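PDB 4PSN: ssDNA binding protein, which probably binds single-stranded DNA, holding it in a tunnel system formed between the subunits of its four-chain assembly. Local coordinates for residues C[44-49]-C[81-86]; C[56-61]-C[90-95]; C[126-131]-C[135-140]; C[160-165]-C[195-200]. All blocks are in the same frame, centred on the assembly; numbering follows the deposited sequence.

Overall arrangement
The chain has two separate halves, and the contacts fall two in each. Contacts 1 and 2 come first along the chain and cross in sequence: both pack helix 40-61 against strand 83-97 of a three-stranded antiparallel sheet, with centres about 19 Å apart. Contact 3, a hairpin, closes before contact 4, strand against helix, opens; both belong to the six-stranded C-terminal sheet, their centres lie about 14 Å apart and their segments touch. Between the halves, centres lie about 46 to 56 Å apart, with helix 100-113 in the linking sequence. Each half packs on its own sheet and meets other subunits: the second touches contacts 1 and 2, the fourth contacts 3 and 4.

Contact 1 of 4, residues C[44-49]-C[81-86]; sequences AMAAGN and SQIQFD
A46 of helix 40-61 meets two side chains of strand 83-97, I83 and F85, and it does so with two different atoms. Its CB, which points toward the strand, lies 3.7 Å from I83 CD1, with the I83 CG2 branch just beyond at 4.0 Å. Both arms of the isoleucine thus border the same methyl group. Its carbonyl O turns to the phenylalanine instead: A46 O sits at the edge of the F85 ring, near the ring plane, 3.4 Å from CE2. The positively polarised rim of the ring is therefore presented to a helix carbonyl, while the A46 methyl touches that corner more loosely, CB to CE2 being 4.1 Å.

I83 and F85 can share one small residue because they alternate with Q84 along the strand, so both CB atoms face the helix while that of Q84 faces away. In F85 the ring carbon CG stands anti to the carbonyl carbon (chi1 -66°), which carries CE2 over to the helix backbone. Backbone hydrogen bonds between Q84 and E77 and between D86 and D75 hold the strand to strand 69-78.

Farther out, F85 also rests on I74 and Y76 of strand 69-78, I83 on L29 and L38, and A46 on L25 of helix 17-28. The same stretch of helix also meets a second subunit, whose T170 hydroxyl hydrogen-bonds to G48 O, so this small surface contact joins the helix to the sheet beside a subunit interface.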
loop_
_atom_site.group_PDB
_atom_site.type_symbol
_atom_site.label_atom_id
_atom_site.label_comp_id
_atom_site.label_asym_id
_atom_site.label_seq_id
_atom_site.Cartn_x
_atom_site.Cartn_y
_atom_site.Cartn_z
ATOM N N ALA C 44 -15.424 14.656 -6.600
ATOM C CA ALA C 44 -16.254 13.496 -6.926
ATOM C C ALA C 44 -16.637 13.510 -8.402
ATOM O O ALA C 44 -16.648 12.469 -9.061
ATOM C CB ALA C 44 -17.510 13.452 -6.047
HETATM N N MSE C 45 -16.928 14.695 -8.927
HETATM C CA MSE C 45 -17.345 14.820 -10.321
HETATM C C MSE C 45 -16.189 14.643 -11.275
HETATM O O MSE C 45 -16.329 14.025 -12.335
HETATM C CB MSE C 45 -17.991 16.170 -10.575
HETATM C CG MSE C 45 -19.376 16.308 -9.974
HETATM SE SE MSE C 45 -20.008 18.138 -10.256
HETATM C CE MSE C 45 -19.167 18.460 -11.993
ATOM N N ALA C 46 -15.050 15.215 -10.911
ATOM C CA ALA C 46 -13.835 15.023 -11.696
ATOM C C ALA C 46 -13.516 13.536 -11.833
ATOM O O ALA C 46 -13.256 13.037 -12.931
ATOM C CB ALA C 46 -12.660 15.780 -11.063
ATOM N N ALA C 47 -13.540 12.823 -10.717
ATOM C CA ALA C 47 -13.223 11.399 -10.735
ATOM C C ALA C 47 -14.284 10.613 -11.503
ATOM O O ALA C 47 -13.961 9.691 -12.263
ATOM C CB ALA C 47 -13.100 10.866 -9.326
ATOM N N GLY C 48 -15.550 10.968 -11.300
ATOM C CA GLY C 48 -16.639 10.305 -12.000
ATOM C C GLY C 48 -16.592 10.488 -13.509
ATOM O O GLY C 48 -16.788 9.531 -14.269
ATOM N N ASN C 49 -16.350 11.718 -13.951
ATOM C CA ASN C 49 -16.134 11.997 -15.371
ATOM C C ASN C 49 -14.951 11.232 -15.956
ATOM O O ASN C 49 -15.037 10.683 -17.059
ATOM C CB ASN C 49 -15.896 13.495 -15.596
ATOM C CG ASN C 49 -17.141 14.330 -15.354
ATOM O OD1 ASN C 49 -18.260 13.809 -15.367
ATOM N ND2 ASN C 49 -16.954 15.632 -15.132
ATOM N N SER C 81 -10.056 26.799 -8.447
ATOM C CA SER C 81 -11.119 25.910 -7.979
ATOM C C SER C 81 -11.656 25.026 -9.099
ATOM O O SER C 81 -12.808 24.608 -9.069
ATOM C CB SER C 81 -12.265 26.717 -7.350
ATOM O OG SER C 81 -11.815 27.435 -6.210
ATOM N N GLN C 82 -10.808 24.748 -10.083
ATOM C CA GLN C 82 -11.198 23.938 -11.226
ATOM C C GLN C 82 -10.161 22.859 -11.560
ATOM O O GLN C 82 -8.963 23.136 -11.671
ATOM C CB GLN C 82 -11.438 24.833 -12.447
ATOM C CG GLN C 82 -12.536 25.872 -12.244
ATOM C CD GLN C 82 -12.653 26.822 -13.423
ATOM O OE1 GLN C 82 -11.750 26.898 -14.254
ATOM N NE2 GLN C 82 -13.768 27.544 -13.506
ATOM N N ILE C 83 -10.644 21.634 -11.723
ATOM C CA ILE C 83 -9.812 20.497 -12.075
ATOM C C ILE C 83 -9.913 20.231 -13.574
ATOM O O ILE C 83 -11.012 20.080 -14.105
ATOM C CB ILE C 83 -10.276 19.237 -11.320
ATOM C CG1 ILE C 83 -10.307 19.505 -9.817
ATOM C CG2 ILE C 83 -9.363 18.064 -11.622
ATOM C CD1 ILE C 83 -11.006 18.429 -9.011
ATOM N N GLN C 84 -8.773 20.179 -14.255
ATOM C CA GLN C 84 -8.753 19.808 -15.662
ATOM C C GLN C 84 -7.739 18.694 -15.901
ATOM O O GLN C 84 -6.581 18.816 -15.517
ATOM C CB GLN C 84 -8.405 21.019 -16.532
ATOM C CG GLN C 84 -9.212 22.277 -16.215
ATOM C CD GLN C 84 -8.340 23.527 -16.127
ATOM O OE1 GLN C 84 -8.041 24.164 -17.140
ATOM N NE2 GLN C 84 -7.922 23.875 -14.908
ATOM N N PHE C 85 -8.179 17.610 -16.532
ATOM C CA PHE C 85 -7.277 16.528 -16.911
ATOM C C PHE C 85 -6.614 16.815 -18.254
ATOM O O PHE C 85 -7.234 17.393 -19.144
ATOM C CB PHE C 85 -8.029 15.195 -16.987
ATOM C CG PHE C 85 -8.543 14.717 -15.670
ATOM C CD1 PHE C 85 -7.678 14.197 -14.724
ATOM C CD2 PHE C 85 -9.897 14.779 -15.375
ATOM C CE1 PHE C 85 -8.144 13.758 -13.503
ATOM C CE2 PHE C 85 -10.376 14.343 -14.157
ATOM C CZ PHE C 85 -9.504 13.831 -13.214
ATOM N N ASP C 86 -5.350 16.424 -18.399
ATOM C CA ASP C 86 -4.679 16.551 -19.683
ATOM C C ASP C 86 -4.650 15.205 -20.375
ATOM O O ASP C 86 -3.811 14.363 -20.076
ATOM C CB ASP C 86 -3.255 17.082 -19.534
ATOM C CG ASP C 86 -2.596 17.350 -20.884
ATOM O OD1 ASP C 86 -3.068 16.791 -21.898
ATOM O OD2 ASP C 86 -1.607 18.114 -20.935
#

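Contact 2 of 4, residues C[56-61]-C[90-95]; sequences ELLVNK and LRVELW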
loop_
_atom_site.group_PDB
_atom_site.type_symbol
_atom_site.label_atom_id
_atom_site.label_comp_id
_atom_site.label_asym_id
_atom_site.label_seq_id
_atom_site.Cartn_x
_atom_site.Cartn_y
_atom_site.Cartn_z
ATOM N N GLU C 56 -15.219 3.595 -21.348
ATOM C CA GLU C 56 -15.290 3.379 -22.792
ATOM C C GLU C 56 -13.964 2.854 -23.347
ATOM O O GLU C 56 -13.940 1.975 -24.217
ATOM C CB GLU C 56 -15.682 4.666 -23.516
ATOM C CG GLU C 56 -17.080 5.122 -23.194
ATOM C CD GLU C 56 -18.127 4.059 -23.520
ATOM O OE1 GLU C 56 -17.943 3.318 -24.512
ATOM O OE2 GLU C 56 -19.127 3.960 -22.775
ATOM N N LEU C 57 -12.863 3.392 -22.844
ATOM C CA LEU C 57 -11.544 2.965 -23.306
ATOM C C LEU C 57 -11.264 1.514 -22.910
ATOM O O LEU C 57 -10.916 0.679 -23.745
ATOM C CB LEU C 57 -10.466 3.892 -22.746
ATOM C CG LEU C 57 -9.003 3.556 -23.071
ATOM C CD1 LEU C 57 -8.801 3.483 -24.571
ATOM C CD2 LEU C 57 -8.033 4.565 -22.459
ATOM N N LEU C 58 -11.421 1.218 -21.628
ATOM C CA LEU C 58 -11.004 -0.073 -21.094
ATOM C C LEU C 58 -11.891 -1.206 -21.557
ATOM O O LEU C 58 -11.410 -2.230 -22.036
ATOM C CB LEU C 58 -10.952 -0.042 -19.558
ATOM C CG LEU C 58 -9.801 0.790 -18.997
ATOM C CD1 LEU C 58 -9.864 0.882 -17.479
ATOM C CD2 LEU C 58 -8.467 0.200 -19.444
ATOM N N VAL C 59 -13.192 -1.015 -21.398
ATOM C CA VAL C 59 -14.149 -2.074 -21.637
ATOM C C VAL C 59 -14.496 -2.213 -23.116
ATOM O O VAL C 59 -14.616 -3.328 -23.614
ATOM C CB VAL C 59 -15.437 -1.866 -20.791
ATOM C CG1 VAL C 59 -16.420 -2.983 -21.031
ATOM C CG2 VAL C 59 -15.080 -1.777 -19.299
ATOM N N ASN C 60 -14.634 -1.092 -23.826
ATOM C CA ASN C 60 -15.041 -1.167 -25.225
ATOM C C ASN C 60 -13.914 -1.105 -26.258
ATOM O O ASN C 60 -13.986 -1.774 -27.295
ATOM C CB ASN C 60 -16.106 -0.119 -25.544
ATOM C CG ASN C 60 -17.370 -0.310 -24.728
ATOM O OD1 ASN C 60 -17.972 0.655 -24.259
ATOM N ND2 ASN C 60 -17.768 -1.563 -24.540
ATOM N N LYS C 61 -12.878 -0.315 -25.985
ATOM C CA LYS C 61 -11.802 -0.122 -26.959
ATOM C C LYS C 61 -10.667 -1.132 -26.793
ATOM O O LYS C 61 -10.186 -1.697 -27.780
ATOM C CB LYS C 61 -11.230 1.287 -26.851
ATOM C CG LYS C 61 -12.259 2.378 -27.046
ATOM C CD LYS C 61 -12.358 2.729 -28.508
ATOM C CE LYS C 61 -13.783 3.052 -28.890
ATOM N NZ LYS C 61 -14.188 4.382 -28.362
ATOM N N LEU C 90 -2.481 10.816 -20.884
ATOM C CA LEU C 90 -3.113 9.585 -20.446
ATOM C C LEU C 90 -2.264 8.397 -20.879
ATOM O O LEU C 90 -1.881 8.288 -22.039
ATOM C CB LEU C 90 -4.527 9.465 -21.023
ATOM C CG LEU C 90 -5.193 8.117 -20.752
ATOM C CD1 LEU C 90 -5.405 7.913 -19.262
ATOM C CD2 LEU C 90 -6.516 8.009 -21.518
ATOM N N ARG C 91 -1.964 7.510 -19.941
ATOM C CA ARG C 91 -1.217 6.308 -20.263
ATOM C C ARG C 91 -1.922 5.136 -19.625
ATOM O O ARG C 91 -2.262 5.179 -18.449
ATOM C CB ARG C 91 0.219 6.406 -19.748
ATOM C CG ARG C 91 1.019 5.134 -19.945
ATOM C CD ARG C 91 2.263 5.105 -19.055
ATOM N NE ARG C 91 3.226 6.142 -19.411
ATOM C CZ ARG C 91 4.330 6.408 -18.717
ATOM N NH1 ARG C 91 4.613 5.711 -17.620
ATOM N NH2 ARG C 91 5.149 7.372 -19.120
ATOM N N VAL C 92 -2.164 4.092 -20.407
ATOM C CA VAL C 92 -2.834 2.915 -19.881
ATOM C C VAL C 92 -1.992 1.696 -20.209
ATOM O O VAL C 92 -1.460 1.581 -21.307
ATOM C CB VAL C 92 -4.263 2.767 -20.455
ATOM C CG1 VAL C 92 -4.850 1.412 -20.080
ATOM C CG2 VAL C 92 -5.174 3.892 -19.951
ATOM N N GLU C 93 -1.821 0.819 -19.227
ATOM C CA GLU C 93 -1.170 -0.458 -19.451
ATOM C C GLU C 93 -2.185 -1.551 -19.172
ATOM O O GLU C 93 -3.060 -1.395 -18.328
ATOM C CB GLU C 93 0.051 -0.612 -18.546
ATOM C CG GLU C 93 1.196 0.345 -18.892
ATOM C CD GLU C 93 2.155 0.539 -17.726
ATOM O OE1 GLU C 93 1.858 1.380 -16.844
ATOM O OE2 GLU C 93 3.195 -0.160 -17.683
ATOM N N LEU C 94 -2.070 -2.654 -19.894
ATOM C CA LEU C 94 -2.985 -3.759 -19.726
ATOM C C LEU C 94 -2.215 -5.068 -19.738
ATOM O O LEU C 94 -1.277 -5.252 -20.526
ATOM C CB LEU C 94 -4.041 -3.743 -20.841
ATOM C CG LEU C 94 -4.980 -4.946 -20.960
ATOM C CD1 LEU C 94 -5.923 -5.013 -19.777
ATOM C CD2 LEU C 94 -5.757 -4.880 -22.293
ATOM N N TRP C 95 -2.631 -5.975 -18.863
ATOM C CA TRP C 95 -2.065 -7.302 -18.791
ATOM C C TRP C 95 -3.240 -8.272 -18.837
ATOM O O TRP C 95 -4.189 -8.156 -18.048
ATOM C CB TRP C 95 -1.301 -7.485 -17.468
ATOM C CG TRP C 95 -0.051 -6.653 -17.268
ATOM C CD1 TRP C 95 1.240 -7.070 -17.442
ATOM C CD2 TRP C 95 0.031 -5.295 -16.786
ATOM N NE1 TRP C 95 2.117 -6.051 -17.129
ATOM C CE2 TRP C 95 1.402 -4.958 -16.715
ATOM C CE3 TRP C 95 -0.920 -4.335 -16.411
ATOM C CZ2 TRP C 95 1.849 -3.695 -16.295
ATOM C CZ3 TRP C 95 -0.478 -3.085 -15.989
ATOM C CH2 TRP C 95 0.898 -2.775 -15.937
#
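L57 and L58, successive residues of helix 40-61, are joined to L90 and V92 of strand 83-97 entirely by apolar contacts between branch ends. L57 does the larger share. Its CD2 methyl meets the strand tip to tip at two places, 3.9 Å from L90 CD2 and 3.9 Å from V92 CG2, so one methyl bridges two side chains that emerge from the same face of the strand. The leucine reaches there with CG anti to its own nitrogen (chi1 177°), on a CB already aimed at the strand.

L58 comes in from the flank. Its CB does not point straight at strand segment 90-95, but with CG beside the backbone N (chi1 -71°) the chain swings round until CD2 is 3.9 Å from V92 CG1. The two branches of V92 are thus divided between neighbouring leucines, CG2 for L57 and CG1 for L58. All four side chains are buried.

The polar residues R91 and E93 lie on the far face of the strand. Their CB atoms point away from the helix; E93 forms a salt bridge with R71, R91 one with D31 of a third subunit. At W95 the strand pairs antiparallel with a second subunit, whose F110 also packs on L57.

The axes of segments 56-61 and 90-95 approach to 11.0 Å at a crossing angle of -41°, an alpha+beta arrangement with a helix packed on one face of an antiparallel sheet.

Contact 3 of 4, residues C[126-131]-C[135-140]; sequences VEKVGE and GDVVYR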
loop_
_atom_site.group_PDB
_atom_site.type_symbol
_atom_site.label_atom_id
_atom_site.label_comp_id
_atom_site.label_asym_id
_atom_site.label_seq_id
_atom_site.Cartn_x
_atom_site.Cartn_y
_atom_site.Cartn_z
ATOM N N VAL C 126 30.788 -17.587 -15.092
ATOM C CA VAL C 126 31.384 -16.257 -15.087
ATOM C C VAL C 126 32.131 -16.022 -16.376
ATOM O O VAL C 126 32.486 -16.970 -17.086
ATOM C CB VAL C 126 32.403 -16.052 -13.932
ATOM C CG1 VAL C 126 31.729 -16.196 -12.566
ATOM C CG2 VAL C 126 33.576 -17.003 -14.077
ATOM N N GLU C 127 32.374 -14.753 -16.671
ATOM C CA GLU C 127 33.248 -14.387 -17.773
ATOM C C GLU C 127 34.044 -13.179 -17.319
ATOM O O GLU C 127 33.462 -12.224 -16.777
ATOM C CB GLU C 127 32.424 -14.052 -19.019
ATOM C CG GLU C 127 33.190 -14.209 -20.327
ATOM C CD GLU C 127 33.678 -15.640 -20.560
ATOM O OE1 GLU C 127 34.898 -15.892 -20.414
ATOM O OE2 GLU C 127 32.840 -16.511 -20.893
ATOM N N LYS C 128 35.360 -13.228 -17.514
ATOM C CA LYS C 128 36.233 -12.122 -17.160
ATOM C C LYS C 128 35.874 -10.875 -17.969
ATOM O O LYS C 128 35.675 -10.941 -19.186
ATOM C CB LYS C 128 37.709 -12.493 -17.365
ATOM C CG LYS C 128 38.682 -11.365 -17.006
ATOM C CD LYS C 128 40.101 -11.876 -16.774
ATOM C CE LYS C 128 40.535 -12.874 -17.836
ATOM N NZ LYS C 128 41.953 -13.338 -17.652
ATOM N N VAL C 129 35.749 -9.752 -17.269
ATOM C CA VAL C 129 35.488 -8.459 -17.888
ATOM C C VAL C 129 36.778 -7.677 -18.093
ATOM O O VAL C 129 37.007 -7.109 -19.155
ATOM C CB VAL C 129 34.587 -7.585 -16.998
ATOM C CG1 VAL C 129 34.381 -6.208 -17.641
ATOM C CG2 VAL C 129 33.268 -8.266 -16.747
ATOM N N GLY C 130 37.610 -7.614 -17.058
ATOM C CA GLY C 130 38.830 -6.828 -17.133
ATOM C C GLY C 130 39.473 -6.622 -15.774
ATOM O O GLY C 130 39.063 -7.234 -14.791
ATOM N N GLU C 131 40.490 -5.766 -15.732
ATOM C CA GLU C 131 41.167 -5.409 -14.494
ATOM C C GLU C 131 40.945 -3.941 -14.160
ATOM O O GLU C 131 40.833 -3.098 -15.051
ATOM C CB GLU C 131 42.664 -5.685 -14.605
ATOM C CG GLU C 131 43.013 -7.162 -14.603
ATOM C CD GLU C 131 44.517 -7.414 -14.546
ATOM O OE1 GLU C 131 45.277 -6.451 -14.286
ATOM O OE2 GLU C 131 44.930 -8.578 -14.762
ATOM N N GLY C 135 44.562 -3.236 -10.224
ATOM C CA GLY C 135 44.785 -4.652 -10.484
ATOM C C GLY C 135 43.816 -5.675 -9.889
ATOM O O GLY C 135 44.152 -6.859 -9.819
ATOM N N ASP C 136 42.630 -5.246 -9.455
ATOM C CA ASP C 136 41.592 -6.208 -9.096
ATOM C C ASP C 136 41.102 -6.824 -10.402
ATOM O O ASP C 136 41.159 -6.182 -11.446
ATOM C CB ASP C 136 40.376 -5.547 -8.418
ATOM C CG ASP C 136 40.753 -4.569 -7.322
ATOM O OD1 ASP C 136 40.910 -4.994 -6.162
ATOM O OD2 ASP C 136 40.851 -3.363 -7.616
ATOM N N VAL C 137 40.586 -8.046 -10.340
ATOM C CA VAL C 137 40.006 -8.685 -11.518
ATOM C C VAL C 137 38.476 -8.713 -11.405
ATOM O O VAL C 137 37.930 -9.125 -10.382
ATOM C CB VAL C 137 40.534 -10.113 -11.699
ATOM C CG1 VAL C 137 40.087 -10.672 -13.064
ATOM C CG2 VAL C 137 42.046 -10.112 -11.583
ATOM N N VAL C 138 37.793 -8.283 -12.460
ATOM C CA VAL C 138 36.334 -8.213 -12.462
ATOM C C VAL C 138 35.714 -9.233 -13.416
ATOM O O VAL C 138 36.131 -9.347 -14.570
ATOM C CB VAL C 138 35.839 -6.793 -12.814
ATOM C CG1 VAL C 138 34.330 -6.781 -13.066
ATOM C CG2 VAL C 138 36.204 -5.828 -11.691
ATOM N N TYR C 139 34.732 -9.972 -12.911
ATOM C CA TYR C 139 34.018 -10.978 -13.690
ATOM C C TYR C 139 32.549 -10.642 -13.720
ATOM O O TYR C 139 31.981 -10.192 -12.718
ATOM C CB TYR C 139 34.154 -12.373 -13.057
ATOM C CG TYR C 139 35.561 -12.861 -12.977
ATOM C CD1 TYR C 139 36.083 -13.725 -13.940
ATOM C CD2 TYR C 139 36.377 -12.452 -11.944
ATOM C CE1 TYR C 139 37.383 -14.168 -13.867
ATOM C CE2 TYR C 139 37.659 -12.884 -11.862
ATOM C CZ TYR C 139 38.166 -13.734 -12.826
ATOM O OH TYR C 139 39.466 -14.155 -12.718
ATOM N N ARG C 140 31.927 -10.859 -14.873
ATOM C CA ARG C 140 30.474 -10.913 -14.933
ATOM C C ARG C 140 29.982 -12.279 -14.455
ATOM O O ARG C 140 30.601 -13.309 -14.738
ATOM C CB ARG C 140 29.981 -10.697 -16.368
ATOM C CG ARG C 140 29.985 -9.247 -16.840
ATOM C CD ARG C 140 29.227 -9.117 -18.166
ATOM N NE ARG C 140 29.382 -10.318 -18.990
ATOM C CZ ARG C 140 30.330 -10.485 -19.912
ATOM N NH1 ARG C 140 31.212 -9.519 -20.145
ATOM N NH2 ARG C 140 30.399 -11.623 -20.609
#
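The Y139 ring and the R140 guanidinium lie on opposite faces of this hairpin, and both are met at a slant by strand 125-131. K128 CA is 3.6 Å from Y139 CD1, and V126 CG2 comes within 4.1 Å of the same ring atom. The tyrosine hydroxyl continues to D187, which also holds the K128 amine. On the other face the guanidinium plane is turned 49° from the E127 carboxylate. R140 NH2 approaches E127 CB at 3.5 Å rather than the carboxylate, so any attraction between the charges is probably modest. V129 crosses the arginine at about a right angle, with CG2 only 3.4 Å from R140 CG.

Backbone bonds fix these positions. E127 and R140 exchange two hydrogen bonds, and V138 N reaches G130 O at 2.9 Å, nearly straight at 171°. V138 O takes V129 N at 2.8 Å and, weakly, G130 N.

That shared carbonyl marks a classic beta bulge, with V129 and G130 both facing V138 and the register slipping by one residue. Helix 186-198 covers the Y139 face. The result is a bulged antiparallel beta hairpin at the margin of the C-terminal sheet.

Contact 4 of 4, residues C[160-165]-C[195-200]; sequences ALVRGA and SRLFSE
F198 of helix 186-198 reaches strand 159-166 with the far end of its ring. Its CB does not aim at the strand; chi1 of -90° and chi2 of -88° swing the ring round and bring its outer atoms in. On the way the ring meets F124, the two planes being inclined at about 60°, and it also rests on L151 and L172 of the flanking strands. CE1 then comes to 4.0 Å from A165 CA, and at the tip CZ stands 3.7 Å from A165 N and 3.9 Å from G164 C. The ring presents its edge to A165 N, close to its plane, while G164 C is approached obliquely.

G164 has no side chain between its backbone and the ring. The A165 methyl points the other way, to V212 and V213 of helix 206-218, so the strand is packed from both faces.

One helix residue earlier, L197 faces the strand directly, and its CD1 touches V162 CG1 at 4.2 Å, a looser apolar contact. V162 also packs on L151 and L174. Two residues on from L197, S199 OG donates a 2.7 Å hydrogen bond to R196 O.

Here a central strand of the six-stranded antiparallel sheet lies between two helices, 186-198 on one face and 206-218 on the other, within the range of the Thermo-DBP-RP2 C-terminal domain.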
loop_
_atom_site.group_PDB
_atom_site.type_symbol
_atom_site.label_atom_id
_atom_site.label_comp_id
_atom_site.label_asym_id
_atom_site.label_seq_id
_atom_site.Cartn_x
_atom_site.Cartn_y
_atom_site.Cartn_z
ATOM N N ALA C 160 43.371 -14.294 -1.960
ATOM C CA ALA C 160 42.605 -13.244 -2.615
ATOM C C ALA C 160 41.387 -12.869 -1.775
ATOM O O ALA C 160 40.856 -13.690 -1.039
ATOM C CB ALA C 160 42.162 -13.697 -4.023
ATOM N N LEU C 161 40.950 -11.623 -1.906
ATOM C CA LEU C 161 39.659 -11.204 -1.390
ATOM C C LEU C 161 38.652 -11.274 -2.531
ATOM O O LEU C 161 38.945 -10.844 -3.652
ATOM C CB LEU C 161 39.752 -9.772 -0.891
ATOM C CG LEU C 161 40.814 -9.553 0.181
ATOM C CD1 LEU C 161 40.920 -8.081 0.532
ATOM C CD2 LEU C 161 40.487 -10.364 1.413
ATOM N N VAL C 162 37.470 -11.810 -2.242
ATOM C CA VAL C 162 36.427 -11.937 -3.235
ATOM C C VAL C 162 35.155 -11.321 -2.675
ATOM O O VAL C 162 34.814 -11.546 -1.519
ATOM C CB VAL C 162 36.142 -13.414 -3.543
ATOM C CG1 VAL C 162 35.090 -13.518 -4.624
ATOM C CG2 VAL C 162 37.428 -14.108 -3.990
ATOM N N ARG C 163 34.470 -10.525 -3.488
ATOM C CA ARG C 163 33.126 -10.066 -3.134
ATOM C C ARG C 163 32.314 -9.862 -4.398
ATOM O O ARG C 163 32.869 -9.819 -5.483
ATOM C CB ARG C 163 33.134 -8.794 -2.261
ATOM C CG ARG C 163 34.027 -7.653 -2.704
ATOM C CD ARG C 163 35.489 -8.002 -2.439
ATOM N NE ARG C 163 36.370 -6.842 -2.376
ATOM C CZ ARG C 163 37.531 -6.758 -3.020
ATOM N NH1 ARG C 163 38.279 -5.668 -2.899
ATOM N NH2 ARG C 163 37.946 -7.762 -3.790
ATOM N N GLY C 164 31.006 -9.753 -4.269
ATOM C CA GLY C 164 30.198 -9.625 -5.464
ATOM C C GLY C 164 28.736 -9.687 -5.139
ATOM O O GLY C 164 28.361 -9.688 -3.973
ATOM N N ALA C 165 27.906 -9.743 -6.179
ATOM C CA ALA C 165 26.474 -9.693 -5.995
ATOM C C ALA C 165 25.800 -10.249 -7.243
ATOM O O ALA C 165 26.351 -10.120 -8.329
ATOM C CB ALA C 165 26.043 -8.234 -5.786
ATOM N N SER C 195 29.910 -20.664 -7.498
ATOM C CA SER C 195 28.640 -21.216 -7.045
ATOM C C SER C 195 28.708 -21.593 -5.556
ATOM O O SER C 195 27.785 -21.334 -4.796
ATOM C CB SER C 195 28.260 -22.445 -7.879
ATOM O OG SER C 195 28.229 -22.142 -9.268
ATOM N N ARG C 196 29.799 -22.229 -5.157
ATOM C CA ARG C 196 30.024 -22.569 -3.754
ATOM C C ARG C 196 30.042 -21.312 -2.862
ATOM O O ARG C 196 29.448 -21.284 -1.786
ATOM C CB ARG C 196 31.338 -23.347 -3.639
ATOM C CG ARG C 196 31.944 -23.438 -2.243
ATOM C CD ARG C 196 31.073 -24.260 -1.319
ATOM N NE ARG C 196 30.108 -25.040 -2.088
ATOM C CZ ARG C 196 30.057 -26.369 -2.109
ATOM N NH1 ARG C 196 29.152 -26.991 -2.852
ATOM N NH2 ARG C 196 30.907 -27.083 -1.382
ATOM N N LEU C 197 30.708 -20.262 -3.324
ATOM C CA LEU C 197 30.768 -19.028 -2.557
ATOM C C LEU C 197 29.390 -18.405 -2.367
ATOM O O LEU C 197 29.047 -17.962 -1.268
ATOM C CB LEU C 197 31.729 -18.044 -3.210
ATOM C CG LEU C 197 33.203 -18.415 -3.053
ATOM C CD1 LEU C 197 34.083 -17.563 -3.961
ATOM C CD2 LEU C 197 33.638 -18.284 -1.595
ATOM N N PHE C 198 28.587 -18.383 -3.424
ATOM C CA PHE C 198 27.282 -17.745 -3.331
ATOM C C PHE C 198 26.259 -18.560 -2.550
ATOM O O PHE C 198 25.230 -18.022 -2.133
ATOM C CB PHE C 198 26.744 -17.367 -4.720
ATOM C CG PHE C 198 27.160 -15.983 -5.158
ATOM C CD1 PHE C 198 26.389 -14.879 -4.818
ATOM C CD2 PHE C 198 28.335 -15.787 -5.869
ATOM C CE1 PHE C 198 26.764 -13.598 -5.198
ATOM C CE2 PHE C 198 28.738 -14.497 -6.251
ATOM C CZ PHE C 198 27.948 -13.400 -5.913
ATOM N N SER C 199 26.534 -19.849 -2.345
ATOM C CA SER C 199 25.663 -20.673 -1.498
ATOM C C SER C 199 25.668 -20.204 -0.032
ATOM O O SER C 199 24.825 -20.602 0.758
ATOM C CB SER C 199 26.068 -22.152 -1.576
ATOM O OG SER C 199 27.233 -22.384 -0.806
ATOM N N GLU C 200 26.631 -19.367 0.332
ATOM C CA GLU C 200 26.688 -18.813 1.686
ATOM C C GLU C 200 26.536 -17.293 1.676
ATOM O O GLU C 200 26.761 -16.620 2.686
ATOM C CB GLU C 200 28.009 -19.190 2.358
ATOM C CG GLU C 200 28.149 -20.675 2.633
ATOM C CD GLU C 200 29.398 -21.006 3.430
ATOM O OE1 GLU C 200 30.515 -20.650 2.981
ATOM O OE2 GLU C 200 29.258 -21.616 4.512
#